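Local atomic coordinates of myosin-I heavy chain (Dictyostelium discoideum, PDB entry 5EJR), a protein that is an actin-based motor with ATPase activity that takes part in the early steps of phagocytosis and in adhesion. Residues 327-331 against 409-413; 338-343 against 415-419. All coordinates share one frame; numbering follows the deposited sequence.

Both contacts belong to the FERM part of the myosin VII tail and bring parts of the chain more than 70 residues apart against helix 402-416 or the turn that follows it. Contact 1 is buried: helix 317-332 packs on helix 402-416 through isoleucines and two aromatic rings, without a polar bond between the two segments. About 10 Å away, centre to centre, contact 2 lies at the surface, where the start of helix 341-355 and the loop before it meet the end of helix 402-416 and the turn after it through a salt bridge, a weak amide bond and a water. The two join where Trp331 CZ3 packs 4.1 Å from Val339 CG1.

Contact 1. Residues 327-331 against 409-413; sequences IRDEW and FINLI. With EDO (1,2-ethanediol), chain H.
Ile327 opens the contact by splitting its branches. Ile327 CD1 reaches helix 402-416 at Ile410, 3.8 Å from Ile410 CG1. Ile327 CG2 touches both Phe409, at 3.8 Å from Phe409 CE2, and Ile413, at 3.9 Å from Ile413 CG2. At Arg328 it is the backbone that is used: Phe409 turns its edge to Arg328 N, which lies in the ring plane 3.7 Å from Phe409 CE2. The arginine chain extends away, and its NH2 bonds to Gln371 O. The axes of segments 327-331 and 409-413 cross at 50° and come no closer than 11.2 Å; their helices, 317-332 and 402-416, belong to the all-helical middle lobe of the FERM domain. The carboxylate of Glu330 holds O2 of an ethanediol, probably from the crystallisation liquor, within 2.7 Å of both OE1 and OE2, and pairs with Arg295 on strand 290-296. With CG anti to the backbone N (chi1 166°), Trp331 carries its indole to where one face receives the edge of Phe409 in a T-shaped stack, the planes at 78° and the Phe409 ring centroid 5.8 Å from that of the five-membered Trp331 ring. Ile413 CD1 comes up at a slant to the six-membered part, 3.4 Å from Trp331 CE3, and Trp331 NE1 donates to Val372 O.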
ATOM      1  N   ILE A 327       3.443  15.800 -17.432  1.00 14.04           N
ATOM      2  CA  ILE A 327       2.426  16.232 -18.407  1.00 13.20           C
ATOM      3  C   ILE A 327       2.838  15.761 -19.815  1.00 15.75           C
ATOM      4  O   ILE A 327       1.980  15.355 -20.593  1.00 14.43           O
ATOM      5  CB  ILE A 327       2.232  17.766 -18.331  1.00 15.14           C
ATOM      6  CG1 ILE A 327       1.705  18.150 -16.908  1.00 15.16           C
ATOM      7  CG2 ILE A 327       1.252  18.253 -19.433  1.00 15.10           C
ATOM      8  CD1 ILE A 327       2.027  19.613 -16.537  1.00 11.56           C
ATOM      9  N   ARG A 328       4.143  15.834 -20.125  1.00 13.17           N
ATOM     10  CA  ARG A 328       4.686  15.397 -21.419  1.00 13.89           C
ATOM     11  C   ARG A 328       4.429  13.899 -21.598  1.00 16.48           C
ATOM     12  O   ARG A 328       4.009  13.490 -22.672  1.00 15.81           O
ATOM     13  CB  ARG A 328       6.195  15.678 -21.546  1.00 13.62           C
ATOM     14  CG  ARG A 328       6.640  15.677 -23.031  1.00 17.27           C
ATOM     15  CD  ARG A 328       8.148  15.492 -23.132  1.00 22.43           C
ATOM     16  NE  ARG A 328       8.656  15.675 -24.499  1.00 19.11           N
ATOM     17  CZ  ARG A 328       8.752  14.692 -25.402  1.00 28.43           C
ATOM     18  NH1 ARG A 328       8.338  13.468 -25.109  1.00 14.60           N
ATOM     19  NH2 ARG A 328       9.253  14.938 -26.610  1.00 15.27           N
ATOM     20  N   ASP A 329       4.642  13.101 -20.539  1.00 14.75           N
ATOM     21  CA  ASP A 329       4.417  11.648 -20.551  1.00 15.38           C
ATOM     22  C   ASP A 329       2.958  11.302 -20.791  1.00 18.22           C
ATOM     23  O   ASP A 329       2.650  10.395 -21.590  1.00 18.79           O
ATOM     24  CB  ASP A 329       4.957  11.004 -19.271  1.00 18.13           C
ATOM     25  CG  ASP A 329       4.695   9.516 -19.212  1.00 34.34           C
ATOM     26  OD1 ASP A 329       5.461   8.757 -19.839  1.00 35.63           O
ATOM     27  OD2 ASP A 329       3.701   9.115 -18.566  1.00 39.90           O
ATOM     28  N   GLU A 330       2.037  12.050 -20.128  1.00 12.77           N
ATOM     29  CA  GLU A 330       0.588  11.858 -20.297  1.00 12.23           C
ATOM     30  C   GLU A 330       0.182  12.211 -21.728  1.00 15.95           C
ATOM     31  O   GLU A 330      -0.667  11.518 -22.328  1.00 14.10           O
ATOM     32  CB  GLU A 330      -0.184  12.744 -19.293  1.00 13.14           C
ATOM     33  CG  GLU A 330      -0.053  12.215 -17.877  1.00 23.08           C
ATOM     34  CD  GLU A 330      -0.468  13.206 -16.804  1.00 38.93           C
ATOM     35  OE1 GLU A 330      -0.781  12.760 -15.680  1.00 29.37           O
ATOM     36  OE2 GLU A 330      -0.447  14.429 -17.067  1.00 32.60           O
ATOM     37  N   TRP A 331       0.769  13.306 -22.265  1.00 11.57           N
ATOM     38  CA  TRP A 331       0.550  13.704 -23.654  1.00 11.96           C
ATOM     39  C   TRP A 331       1.034  12.551 -24.565  1.00 15.07           C
ATOM     40  O   TRP A 331       0.310  12.179 -25.491  1.00 14.75           O
ATOM     41  CB  TRP A 331       1.352  14.958 -23.992  1.00 10.73           C
ATOM     42  CG  TRP A 331       1.473  15.262 -25.466  1.00 10.80           C
ATOM     43  CD1 TRP A 331       2.589  15.131 -26.242  1.00 12.66           C
ATOM     44  CD2 TRP A 331       0.423  15.695 -26.335  1.00 10.92           C
ATOM     45  NE1 TRP A 331       2.299  15.467 -27.548  1.00 11.71           N
ATOM     46  CE2 TRP A 331       0.968  15.797 -27.637  1.00 14.13           C
ATOM     47  CE3 TRP A 331      -0.947  15.974 -26.148  1.00 13.46           C
ATOM     48  CZ2 TRP A 331       0.214  16.255 -28.733  1.00 14.33           C
ATOM     49  CZ3 TRP A 331      -1.695  16.424 -27.233  1.00 15.81           C
ATOM     50  CH2 TRP A 331      -1.126  16.507 -28.521  1.00 16.53           C
ATOM     51  N   PHE A 409       4.087  24.814 -23.464  1.00 11.82           N
ATOM     52  CA  PHE A 409       3.545  23.462 -23.654  1.00 11.22           C
ATOM     53  C   PHE A 409       2.456  23.193 -22.593  1.00 15.16           C
ATOM     54  O   PHE A 409       1.343  22.822 -22.946  1.00 14.53           O
ATOM     55  CB  PHE A 409       4.672  22.421 -23.559  1.00 11.81           C
ATOM     56  CG  PHE A 409       4.185  20.995 -23.400  1.00 13.04           C
ATOM     57  CD1 PHE A 409       3.464  20.369 -24.415  1.00 14.61           C
ATOM     58  CD2 PHE A 409       4.389  20.302 -22.211  1.00 14.62           C
ATOM     59  CE1 PHE A 409       3.007  19.052 -24.260  1.00 14.37           C
ATOM     60  CE2 PHE A 409       3.923  18.994 -22.055  1.00 15.61           C
ATOM     61  CZ  PHE A 409       3.219  18.387 -23.075  1.00 14.04           C
ATOM     62  N   ILE A 410       2.763  23.456 -21.302  1.00 12.80           N
ATOM     63  CA  ILE A 410       1.774  23.249 -20.240  1.00 13.37           C
ATOM     64  C   ILE A 410       0.546  24.136 -20.451  1.00 14.50           C
ATOM     65  O   ILE A 410      -0.556  23.653 -20.299  1.00 13.65           O
ATOM     66  CB  ILE A 410       2.381  23.406 -18.825  1.00 15.34           C
ATOM     67  CG1 ILE A 410       3.516  22.365 -18.610  1.00 15.30           C
ATOM     68  CG2 ILE A 410       1.277  23.276 -17.770  1.00 15.34           C
ATOM     69  CD1 ILE A 410       4.590  22.706 -17.555  1.00 15.45           C
ATOM     70  N   ASN A 411       0.739  25.392 -20.847  1.00 14.07           N
ATOM     71  CA  ASN A 411      -0.374  26.308 -21.104  1.00 14.84           C
ATOM     72  C   ASN A 411      -1.308  25.757 -22.188  1.00 18.82           C
ATOM     73  O   ASN A 411      -2.523  25.798 -22.051  1.00 13.51           O
ATOM     74  CB  ASN A 411       0.144  27.705 -21.502  1.00 12.05           C
ATOM     75  CG  ASN A 411      -0.989  28.683 -21.771  1.00 25.99           C
ATOM     76  OD1 ASN A 411      -1.861  28.965 -20.925  1.00 18.73           O
ATOM     77  ND2 ASN A 411      -1.045  29.144 -22.981  1.00 19.09           N
ATOM     78  N   LEU A 412      -0.726  25.252 -23.272  1.00 19.33           N
ATOM     79  CA  LEU A 412      -1.527  24.703 -24.370  1.00 19.33           C
ATOM     80  C   LEU A 412      -2.304  23.466 -23.978  1.00 18.71           C
ATOM     81  O   LEU A 412      -3.496  23.419 -24.215  1.00 17.21           O
ATOM     82  CB  LEU A 412      -0.643  24.467 -25.583  1.00 20.65           C
ATOM     83  CG  LEU A 412      -0.446  25.755 -26.337  1.00 29.14           C
ATOM     84  CD1 LEU A 412       0.842  25.745 -27.081  1.00 29.73           C
ATOM     85  CD2 LEU A 412      -1.642  26.042 -27.245  1.00 33.88           C
ATOM     86  N   ILE A 413      -1.651  22.482 -23.362  1.00 15.86           N
ATOM     87  CA  ILE A 413      -2.314  21.280 -22.853  1.00 16.03           C
ATOM     88  C   ILE A 413      -3.419  21.663 -21.852  1.00 18.57           C
ATOM     89  O   ILE A 413      -4.564  21.226 -21.984  1.00 17.45           O
ATOM     90  CB  ILE A 413      -1.285  20.344 -22.166  1.00 19.54           C
ATOM     91  CG1 ILE A 413      -0.340  19.709 -23.198  1.00 20.69           C
ATOM     92  CG2 ILE A 413      -1.996  19.251 -21.302  1.00 21.41           C
ATOM     93  CD1 ILE A 413      -0.970  18.747 -24.230  1.00 23.44           C
TER
HETATM   94  C1  EDO H2407      -2.334  16.973 -15.250  1.00 29.55           C
HETATM   95  O1  EDO H2407      -3.436  16.156 -14.915  1.00 29.58           O
HETATM   96  C2  EDO H2407      -0.953  16.555 -14.656  1.00 28.11           C
HETATM   97  O2  EDO H2407      -0.759  15.167 -14.452  1.00 26.62           O

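Contact 2. Residues 338-343 against 415-419; sequences NVNEKD and SKSPL. With EDO (1,2-ethanediol), chain F.
The carboxylate of Asp343 has the end of Lys416 over one face and the amide oxygen of Asn340 beneath the other, whereas the amide of Asn338 has Lys416 O tilted above its plane and Pro418 CD, 3.5 Å from Asn338 ND2, on the opposite side. These groups join the N-terminal end of helix 341-355 to the C-terminal end of helix 402-416, where the helical middle lobe of the FERM domain runs on toward the strands of its PH-like last lobe. Lys416 lays CD and CE across the carboxylate and bends at its last torsion (chi4 -65°), leaving NZ 3.0 Å from Asp343 OD2. The ammonium therefore stands well above the carboxylate plane; the pair is a salt bridge, with a weak hydrogen bond from NZ to OD2. The positive charge and the helix start would both be expected to favour an ionised Asp343. Asn340 is the N-cap: its OD1 accepts from Asp343 N at 2.9 Å in a nearly straight bond. With CG anti to its backbone N (chi1 -173°), Asn338 carries its amide to the turn, where ND2 gives a strongly bent, weak bond to Lys416 O (2.8 Å, 119°). A water makes a second bridge, accepting from Asn338 N and donating to Ser417 OG. That hydroxyl also bonds to Ile413 O, one turn back in helix 402-416. Beyond the turn, O1 of an ethanediol donates to Pro418 O across 2.6 Å, and the same ethanediol is also bonded to Asn441 ND2.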
ATOM      1  N   ASN A 338      -8.609  16.225 -26.294  1.00 36.90           N
ATOM      2  CA  ASN A 338      -9.565  17.307 -26.605  1.00 36.92           C
ATOM      3  C   ASN A 338      -8.817  18.376 -27.431  1.00 38.79           C
ATOM      4  O   ASN A 338      -8.895  19.586 -27.186  1.00 39.38           O
ATOM      5  CB  ASN A 338     -10.196  17.915 -25.327  1.00 33.79           C
ATOM      6  CG  ASN A 338     -11.316  18.907 -25.615  1.00 61.08           C
ATOM      7  OD1 ASN A 338     -11.985  18.857 -26.662  1.00 55.99           O
ATOM      8  ND2 ASN A 338     -11.524  19.860 -24.717  1.00 55.19           N
ATOM      9  N   VAL A 339      -8.088  17.917 -28.419  1.00 33.58           N
ATOM     10  CA  VAL A 339      -7.219  18.786 -29.191  1.00 31.91           C
ATOM     11  C   VAL A 339      -7.392  18.537 -30.692  1.00 32.33           C
ATOM     12  O   VAL A 339      -7.537  17.387 -31.107  1.00 30.93           O
ATOM     13  CB  VAL A 339      -5.795  18.498 -28.609  1.00 35.95           C
ATOM     14  CG1 VAL A 339      -5.126  17.271 -29.218  1.00 36.82           C
ATOM     15  CG2 VAL A 339      -4.892  19.707 -28.607  1.00 34.80           C
ATOM     16  N   ASN A 340      -7.487  19.610 -31.494  1.00 29.03           N
ATOM     17  CA  ASN A 340      -7.608  19.432 -32.934  1.00 29.47           C
ATOM     18  C   ASN A 340      -6.191  19.266 -33.554  1.00 30.92           C
ATOM     19  O   ASN A 340      -5.197  19.400 -32.834  1.00 27.33           O
ATOM     20  CB  ASN A 340      -8.457  20.537 -33.582  1.00 32.86           C
ATOM     21  CG  ASN A 340      -7.798  21.885 -33.789  1.00 56.79           C
ATOM     22  OD1 ASN A 340      -6.687  22.152 -33.330  1.00 41.80           O
ATOM     23  ND2 ASN A 340      -8.470  22.764 -34.526  1.00 49.23           N
ATOM     24  N   GLU A 341      -6.103  18.975 -34.862  1.00 28.32           N
ATOM     25  CA  GLU A 341      -4.829  18.762 -35.568  1.00 28.13           C
ATOM     26  C   GLU A 341      -3.895  19.988 -35.554  1.00 29.42           C
ATOM     27  O   GLU A 341      -2.686  19.819 -35.407  1.00 29.31           O
ATOM     28  CB  GLU A 341      -5.068  18.254 -36.987  1.00 30.00           C
ATOM     29  CG  GLU A 341      -5.642  16.837 -36.974  1.00 45.70           C
ATOM     30  CD  GLU A 341      -6.320  16.339 -38.240  1.00 63.64           C
ATOM     31  OE1 GLU A 341      -6.467  17.132 -39.198  1.00 70.35           O
ATOM     32  OE2 GLU A 341      -6.689  15.142 -38.280  1.00 40.47           O
ATOM     33  N   LYS A 342      -4.446  21.200 -35.688  1.00 25.80           N
ATOM     34  CA  LYS A 342      -3.661  22.449 -35.615  1.00 24.31           C
ATOM     35  C   LYS A 342      -3.044  22.596 -34.208  1.00 24.28           C
ATOM     36  O   LYS A 342      -1.846  22.803 -34.108  1.00 24.38           O
ATOM     37  CB  LYS A 342      -4.506  23.682 -35.977  1.00 28.06           C
ATOM     38  CG  LYS A 342      -3.636  24.937 -36.132  1.00 44.62           C
ATOM     39  CD  LYS A 342      -4.433  26.196 -36.416  1.00 56.30           C
ATOM     40  CE  LYS A 342      -3.531  27.397 -36.616  1.00 68.30           C
ATOM     41  NZ  LYS A 342      -3.079  27.988 -35.328  1.00 78.39           N
ATOM     42  N   ASP A 343      -3.838  22.416 -33.138  1.00 22.56           N
ATOM     43  CA  ASP A 343      -3.351  22.475 -31.757  1.00 22.37           C
ATOM     44  C   ASP A 343      -2.283  21.428 -31.510  1.00 19.91           C
ATOM     45  O   ASP A 343      -1.299  21.715 -30.817  1.00 18.03           O
ATOM     46  CB  ASP A 343      -4.504  22.264 -30.753  1.00 26.32           C
ATOM     47  CG  ASP A 343      -5.587  23.335 -30.779  1.00 42.17           C
ATOM     48  OD1 ASP A 343      -5.300  24.463 -31.251  1.00 38.85           O
ATOM     49  OD2 ASP A 343      -6.724  23.045 -30.322  1.00 54.18           O
ATOM     50  N   SER A 415      -5.080  24.542 -21.119  1.00 22.16           N
ATOM     51  CA  SER A 415      -6.206  25.337 -21.618  1.00 22.77           C
ATOM     52  C   SER A 415      -7.202  24.533 -22.449  1.00 28.83           C
ATOM     53  O   SER A 415      -8.350  24.944 -22.597  1.00 30.36           O
ATOM     54  CB  SER A 415      -5.700  26.522 -22.440  1.00 24.50           C
ATOM     55  OG  SER A 415      -5.091  26.102 -23.653  1.00 29.52           O
ATOM     56  N   LYS A 416      -6.753  23.429 -23.049  1.00 24.48           N
ATOM     57  CA  LYS A 416      -7.597  22.660 -23.940  1.00 24.41           C
ATOM     58  C   LYS A 416      -8.148  21.381 -23.334  1.00 27.47           C
ATOM     59  O   LYS A 416      -9.047  20.784 -23.916  1.00 27.74           O
ATOM     60  CB  LYS A 416      -6.833  22.384 -25.244  1.00 28.34           C
ATOM     61  CG  LYS A 416      -6.721  23.671 -26.068  1.00 36.98           C
ATOM     62  CD  LYS A 416      -5.647  23.643 -27.114  1.00 50.47           C
ATOM     63  CE  LYS A 416      -5.494  25.016 -27.726  1.00 67.60           C
ATOM     64  NZ  LYS A 416      -6.710  25.438 -28.474  1.00 75.25           N
ATOM     65  N   SER A 417      -7.665  20.984 -22.154  1.00 22.45           N
ATOM     66  CA  SER A 417      -8.062  19.721 -21.536  1.00 22.41           C
ATOM     67  C   SER A 417      -8.804  19.867 -20.209  1.00 26.76           C
ATOM     68  O   SER A 417      -8.190  20.196 -19.187  1.00 24.50           O
ATOM     69  CB  SER A 417      -6.848  18.814 -21.378  1.00 26.18           C
ATOM     70  OG  SER A 417      -6.025  18.921 -22.527  1.00 31.44           O
ATOM     71  N   PRO A 418     -10.123  19.566 -20.175  1.00 25.62           N
ATOM     72  CA  PRO A 418     -10.859  19.673 -18.892  1.00 26.26           C
ATOM     73  C   PRO A 418     -10.395  18.693 -17.814  1.00 27.69           C
ATOM     74  O   PRO A 418     -10.637  18.930 -16.647  1.00 29.47           O
ATOM     75  CB  PRO A 418     -12.327  19.446 -19.276  1.00 29.05           C
ATOM     76  CG  PRO A 418     -12.375  19.421 -20.765  1.00 33.09           C
ATOM     77  CD  PRO A 418     -11.005  19.151 -21.285  1.00 28.75           C
ATOM     78  N   LEU A 419      -9.692  17.633 -18.189  1.00 24.32           N
ATOM     79  CA  LEU A 419      -9.177  16.668 -17.220  1.00 24.79           C
ATOM     80  C   LEU A 419      -7.821  17.117 -16.629  1.00 24.24           C
ATOM     81  O   LEU A 419      -7.322  16.456 -15.721  1.00 22.34           O
ATOM     82  CB  LEU A 419      -9.022  15.282 -17.868  1.00 26.22           C
ATOM     83  CG  LEU A 419     -10.303  14.497 -18.234  1.00 34.11           C
ATOM     84  CD1 LEU A 419      -9.948  13.241 -18.969  1.00 35.61           C
ATOM     85  CD2 LEU A 419     -11.124  14.135 -17.001  1.00 37.07           C
TER
HETATM   86  C1  EDO F2405     -13.191  19.954 -14.473  1.00 44.87           C
HETATM   87  O1  EDO F2405     -12.998  19.827 -15.874  1.00 46.47           O
HETATM   88  C2  EDO F2405     -13.066  21.452 -14.173  1.00 46.74           C
HETATM   89  O2  EDO F2405     -13.230  21.689 -12.805  1.00 47.14           O
HETATM   90  O   HOH W   1      -7.298  17.036 -23.986  1.00 26.88           O